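Local coordinates for envelope glycoprotein (Bourbon virus, PDB 5ZKX) that probably drives fusion of the viral envelope with the host-cell membrane, as a trimeric glycoprotein of the baculovirus gp64 family caught in its postfusion form, at residues Val25-Thr36 with Thr199-Lys210. Sequence-based numbering, arbitrary orientation.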
loop_
_atom_site.group_PDB
_atom_site.type_symbol
_atom_site.label_atom_id
_atom_site.label_comp_id
_atom_site.label_asym_id
_atom_site.label_seq_id
_atom_site.Cartn_x
_atom_site.Cartn_y
_atom_site.Cartn_z
ATOM N N VAL A 25 13.702 -26.455 -4.612
ATOM C CA VAL A 25 13.416 -25.661 -3.422
ATOM C C VAL A 25 13.756 -26.470 -2.181
ATOM O O VAL A 25 13.191 -27.544 -1.949
ATOM C CB VAL A 25 11.962 -25.185 -3.384
ATOM C CG1 VAL A 25 11.699 -24.482 -2.052
ATOM C CG2 VAL A 25 11.701 -24.242 -4.546
ATOM N N SER A 26 14.670 -25.944 -1.374
ATOM C CA SER A 26 15.023 -26.518 -0.091
ATOM C C SER A 26 14.816 -25.478 1.002
ATOM O O SER A 26 14.725 -24.277 0.738
ATOM C CB SER A 26 16.475 -27.010 -0.082
ATOM O OG SER A 26 17.375 -25.961 -0.397
ATOM N N ARG A 27 14.739 -25.953 2.241
ATOM C CA ARG A 27 14.596 -25.082 3.399
ATOM C C ARG A 27 15.946 -24.970 4.092
ATOM O O ARG A 27 16.539 -25.985 4.471
ATOM C CB ARG A 27 13.537 -25.614 4.360
ATOM C CG ARG A 27 12.673 -24.531 4.965
ATOM C CD ARG A 27 11.624 -25.122 5.884
ATOM N NE ARG A 27 11.293 -26.498 5.526
ATOM C CZ ARG A 27 11.323 -27.519 6.376
ATOM N NH1 ARG A 27 11.002 -28.739 5.963
ATOM N NH2 ARG A 27 11.673 -27.322 7.642
ATOM N N LEU A 28 16.429 -23.743 4.251
ATOM C CA LEU A 28 17.737 -23.488 4.830
ATOM C C LEU A 28 17.604 -22.627 6.076
ATOM O O LEU A 28 16.745 -21.743 6.146
ATOM C CB LEU A 28 18.658 -22.793 3.824
ATOM C CG LEU A 28 19.332 -23.666 2.768
ATOM C CD1 LEU A 28 19.792 -22.809 1.610
ATOM C CD2 LEU A 28 20.502 -24.432 3.371
ATOM N N GLN A 29 18.451 -22.900 7.058
ATOM C CA GLN A 29 18.662 -22.020 8.201
ATOM C C GLN A 29 20.021 -21.372 7.970
ATOM O O GLN A 29 21.062 -22.012 8.149
ATOM C CB GLN A 29 18.613 -22.788 9.517
ATOM C CG GLN A 29 17.263 -23.393 9.831
ATOM C CD GLN A 29 16.330 -22.412 10.506
ATOM O OE1 GLN A 29 16.746 -21.336 10.936
ATOM N NE2 GLN A 29 15.056 -22.776 10.601
ATOM N N ILE A 30 20.009 -20.111 7.553
ATOM C CA ILE A 30 21.226 -19.415 7.154
ATOM C C ILE A 30 21.765 -18.631 8.343
ATOM O O ILE A 30 21.068 -17.783 8.912
ATOM C CB ILE A 30 20.968 -18.501 5.949
ATOM C CG1 ILE A 30 20.566 -19.345 4.737
ATOM C CG2 ILE A 30 22.202 -17.668 5.639
ATOM C CD1 ILE A 30 20.507 -18.573 3.440
ATOM N N LYS A 31 23.009 -18.917 8.719
ATOM C CA LYS A 31 23.648 -18.261 9.852
ATOM C C LYS A 31 24.194 -16.909 9.410
ATOM O O LYS A 31 25.021 -16.837 8.496
ATOM C CB LYS A 31 24.763 -19.147 10.404
ATOM C CG LYS A 31 25.296 -18.740 11.761
ATOM C CD LYS A 31 26.481 -19.609 12.136
ATOM C CE LYS A 31 26.909 -19.391 13.577
ATOM N NZ LYS A 31 28.105 -20.213 13.917
ATOM N N VAL A 32 23.729 -15.837 10.055
ATOM C CA VAL A 32 24.061 -14.477 9.655
ATOM C C VAL A 32 24.425 -13.658 10.886
ATOM O O VAL A 32 24.026 -13.965 12.013
ATOM C CB VAL A 32 22.901 -13.790 8.895
ATOM C CG1 VAL A 32 22.548 -14.550 7.629
ATOM C CG2 VAL A 32 21.678 -13.654 9.796
ATOM N N THR A 33 25.199 -12.604 10.653
ATOM C CA THR A 33 25.345 -11.525 11.619
ATOM C C THR A 33 24.338 -10.439 11.258
ATOM O O THR A 33 24.314 -9.961 10.119
ATOM C CB THR A 33 26.771 -10.976 11.624
ATOM O OG1 THR A 33 27.620 -11.867 12.359
ATOM C CG2 THR A 33 26.812 -9.604 12.275
ATOM N N LYS A 34 23.496 -10.068 12.215
ATOM C CA LYS A 34 22.402 -9.136 11.981
ATOM C C LYS A 34 22.701 -7.831 12.707
ATOM O O LYS A 34 22.845 -7.820 13.934
ATOM C CB LYS A 34 21.074 -9.731 12.448
ATOM C CG LYS A 34 19.867 -8.845 12.209
ATOM C CD LYS A 34 18.660 -9.381 12.952
ATOM C CE LYS A 34 17.511 -8.392 12.940
ATOM N NZ LYS A 34 16.304 -8.950 13.614
ATOM N N THR A 35 22.800 -6.743 11.949
ATOM C CA THR A 35 23.135 -5.430 12.485
ATOM C C THR A 35 21.880 -4.571 12.572
ATOM O O THR A 35 21.158 -4.422 11.582
ATOM C CB THR A 35 24.178 -4.740 11.606
ATOM O OG1 THR A 35 25.234 -5.660 11.306
ATOM C CG2 THR A 35 24.752 -3.520 12.311
ATOM N N THR A 36 21.625 -4.006 13.752
ATOM C CA THR A 36 20.485 -3.126 13.966
ATOM C C THR A 36 20.941 -1.844 14.654
ATOM O O THR A 36 22.031 -1.770 15.224
ATOM C CB THR A 36 19.384 -3.805 14.803
ATOM O OG1 THR A 36 19.928 -4.266 16.045
ATOM C CG2 THR A 36 18.789 -4.982 14.047
ATOM N N THR A 199 26.070 0.733 16.616
ATOM C CA THR A 199 25.207 -0.310 16.092
ATOM C C THR A 199 25.293 -1.548 16.972
ATOM O O THR A 199 26.281 -1.770 17.675
ATOM C CB THR A 199 25.583 -0.676 14.653
ATOM O OG1 THR A 199 26.855 -1.334 14.651
ATOM C CG2 THR A 199 25.665 0.568 13.788
ATOM N N ARG A 200 24.235 -2.352 16.923
ATOM C CA ARG A 200 24.176 -3.627 17.623
ATOM C C ARG A 200 24.216 -4.761 16.608
ATOM O O ARG A 200 23.562 -4.695 15.562
ATOM C CB ARG A 200 22.911 -3.736 18.479
ATOM C CG ARG A 200 22.580 -5.158 18.906
ATOM C CD ARG A 200 21.481 -5.205 19.955
ATOM N NE ARG A 200 21.654 -6.339 20.860
ATOM C CZ ARG A 200 21.018 -7.501 20.736
ATOM N NH1 ARG A 200 21.244 -8.476 21.607
ATOM N NH2 ARG A 200 20.158 -7.688 19.745
ATOM N N ALA A 201 24.998 -5.795 16.916
ATOM C CA ALA A 201 25.144 -6.955 16.046
ATOM C C ALA A 201 24.852 -8.219 16.840
ATOM O O ALA A 201 25.376 -8.398 17.945
ATOM C CB ALA A 201 26.550 -7.022 15.439
ATOM N N GLU A 202 24.015 -9.086 16.279
ATOM C CA GLU A 202 23.710 -10.375 16.877
ATOM C C GLU A 202 23.892 -11.466 15.834
ATOM O O GLU A 202 23.690 -11.244 14.636
ATOM C CB GLU A 202 22.281 -10.415 17.441
ATOM C CG GLU A 202 21.195 -10.188 16.401
ATOM C CD GLU A 202 19.802 -10.464 16.937
ATOM O OE1 GLU A 202 19.662 -10.657 18.164
ATOM O OE2 GLU A 202 18.848 -10.491 16.130
ATOM N N THR A 203 24.299 -12.643 16.298
ATOM C CA THR A 203 24.375 -13.822 15.449
ATOM C C THR A 203 23.081 -14.612 15.577
ATOM O O THR A 203 22.632 -14.901 16.689
ATOM C CB THR A 203 25.568 -14.695 15.834
ATOM O OG1 THR A 203 26.743 -13.881 15.918
ATOM C CG2 THR A 203 25.786 -15.789 14.795
ATOM N N LYS A 204 22.479 -14.949 14.442
ATOM C CA LYS A 204 21.237 -15.706 14.462
ATOM C C LYS A 204 21.098 -16.461 13.149
ATOM O O LYS A 204 21.813 -16.199 12.178
ATOM C CB LYS A 204 20.032 -14.791 14.706
ATOM C CG LYS A 204 19.718 -13.848 13.556
ATOM C CD LYS A 204 18.523 -12.972 13.878
ATOM C CE LYS A 204 17.277 -13.807 14.125
ATOM N NZ LYS A 204 16.071 -12.962 14.363
ATOM N N PHE A 205 20.175 -17.419 13.143
ATOM C CA PHE A 205 19.796 -18.161 11.948
ATOM C C PHE A 205 18.475 -17.613 11.435
ATOM O O PHE A 205 17.529 -17.442 12.210
ATOM C CB PHE A 205 19.649 -19.659 12.236
ATOM C CG PHE A 205 20.892 -20.307 12.764
ATOM C CD1 PHE A 205 21.162 -20.318 14.123
ATOM C CD2 PHE A 205 21.787 -20.918 11.903
ATOM C CE1 PHE A 205 22.309 -20.918 14.610
ATOM C CE2 PHE A 205 22.932 -21.520 12.382
ATOM C CZ PHE A 205 23.195 -21.521 13.737
ATOM N N ILE A 206 18.406 -17.341 10.137
ATOM C CA ILE A 206 17.145 -16.917 9.537
ATOM C C ILE A 206 16.668 -18.008 8.583
ATOM O O ILE A 206 17.486 -18.629 7.890
ATOM C CB ILE A 206 17.281 -15.557 8.831
ATOM C CG1 ILE A 206 18.240 -15.645 7.642
ATOM C CG2 ILE A 206 17.743 -14.487 9.814
ATOM C CD1 ILE A 206 18.156 -14.467 6.714
ATOM N N PRO A 207 15.370 -18.296 8.535
ATOM C CA PRO A 207 14.879 -19.327 7.616
ATOM C C PRO A 207 14.762 -18.798 6.195
ATOM O O PRO A 207 14.365 -17.653 5.963
ATOM C CB PRO A 207 13.504 -19.681 8.194
ATOM C CG PRO A 207 13.065 -18.427 8.888
ATOM C CD PRO A 207 14.315 -17.800 9.437
ATOM N N CYS A 208 15.114 -19.649 5.235
ATOM C CA CYS A 208 15.102 -19.276 3.829
ATOM C C CYS A 208 14.637 -20.457 2.991
ATOM O O CYS A 208 14.589 -21.598 3.457
ATOM C CB CYS A 208 16.490 -18.814 3.348
ATOM S SG CYS A 208 17.206 -17.437 4.275
ATOM N N PHE A 209 14.288 -20.163 1.741
ATOM C CA PHE A 209 13.973 -21.172 0.737
ATOM C C PHE A 209 14.918 -20.980 -0.440
ATOM O O PHE A 209 14.925 -19.915 -1.066
ATOM C CB PHE A 209 12.516 -21.074 0.286
ATOM C CG PHE A 209 11.531 -21.500 1.335
ATOM C CD1 PHE A 209 11.287 -22.840 1.566
ATOM C CD2 PHE A 209 10.857 -20.562 2.095
ATOM C CE1 PHE A 209 10.390 -23.234 2.535
ATOM C CE2 PHE A 209 9.955 -20.954 3.062
ATOM C CZ PHE A 209 9.726 -22.290 3.285
ATOM N N LYS A 210 15.709 -22.007 -0.737
ATOM C CA LYS A 210 16.710 -21.943 -1.795
ATOM C C LYS A 210 16.081 -22.391 -3.107
ATOM O O LYS A 210 15.606 -23.523 -3.211
ATOM C CB LYS A 210 17.904 -22.825 -1.444
ATOM C CG LYS A 210 19.006 -22.856 -2.485
ATOM C CD LYS A 210 20.127 -23.776 -2.028
ATOM C CE LYS A 210 21.446 -23.431 -2.697
ATOM N NZ LYS A 210 22.611 -23.914 -1.898
HETATM O O HOH W 1 15.539 -19.291 12.827
#
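Lys31 lays its extended chain against the ring of Phe205, a large knob on the face these two share with Arg27, Gln29, Pro207 and Phe209. With CG anti to the backbone N (chi1 -167°), the lysine runs past the CE2 side of that ring. CB of Lys31 comes to 3.6 Å from CE2 of Phe205. CG of Lys31 makes an off-centre CH-pi contact, 4.2 Å from the centroid of the Phe205 ring. On the other flank, Gln29 folds back at chi2 (-85°) until its OE1 reaches 3.6 Å from CB of Phe205; a water donates to both this OE1 and Phe205 O, bridging the amide oxygen to the strand backbone. Further along, CG of Arg27 fits beside CE1 of Phe209 at 3.6 Å, while CG1 of Val25 approaches CD1 of the same ring.

The two strands, 163 residues apart in sequence, are antiparallel neighbours inside a mixed sheet, 26-36 continuing to strand 256-260 and 200-210 to strand 234-238. Twelve backbone hydrogen bonds zip them from Ser26 and Lys210 to Thr36 and Arg200. The Phe209 side of the sheet faces a second subunit of the trimer, whose Tyr296 meets Phe209 edge-to-face and packs on Pro207.

On the reverse face, CB of Lys210 sits between OG of Ser26, 3.3 Å away, and CD1 of Leu28. The CD1 tip of Ile30 settles 3.6 Å from SG of Cys208, a sulfur fixed by its disulfide to Cys236; CG2 of Val32 meets CG2 of Ile206, the two branched side chains crossing at about a right angle. Beyond them the stems of Lys34 and Lys204 touch, CD to CD, at 3.7 Å. Their ammonium groups converge on Asp238, which would offset the like charges, and Glu202 OE2 adds a long salt bridge to Lys34 NZ at 3.9 Å, its OE1 weakly held by Arg200.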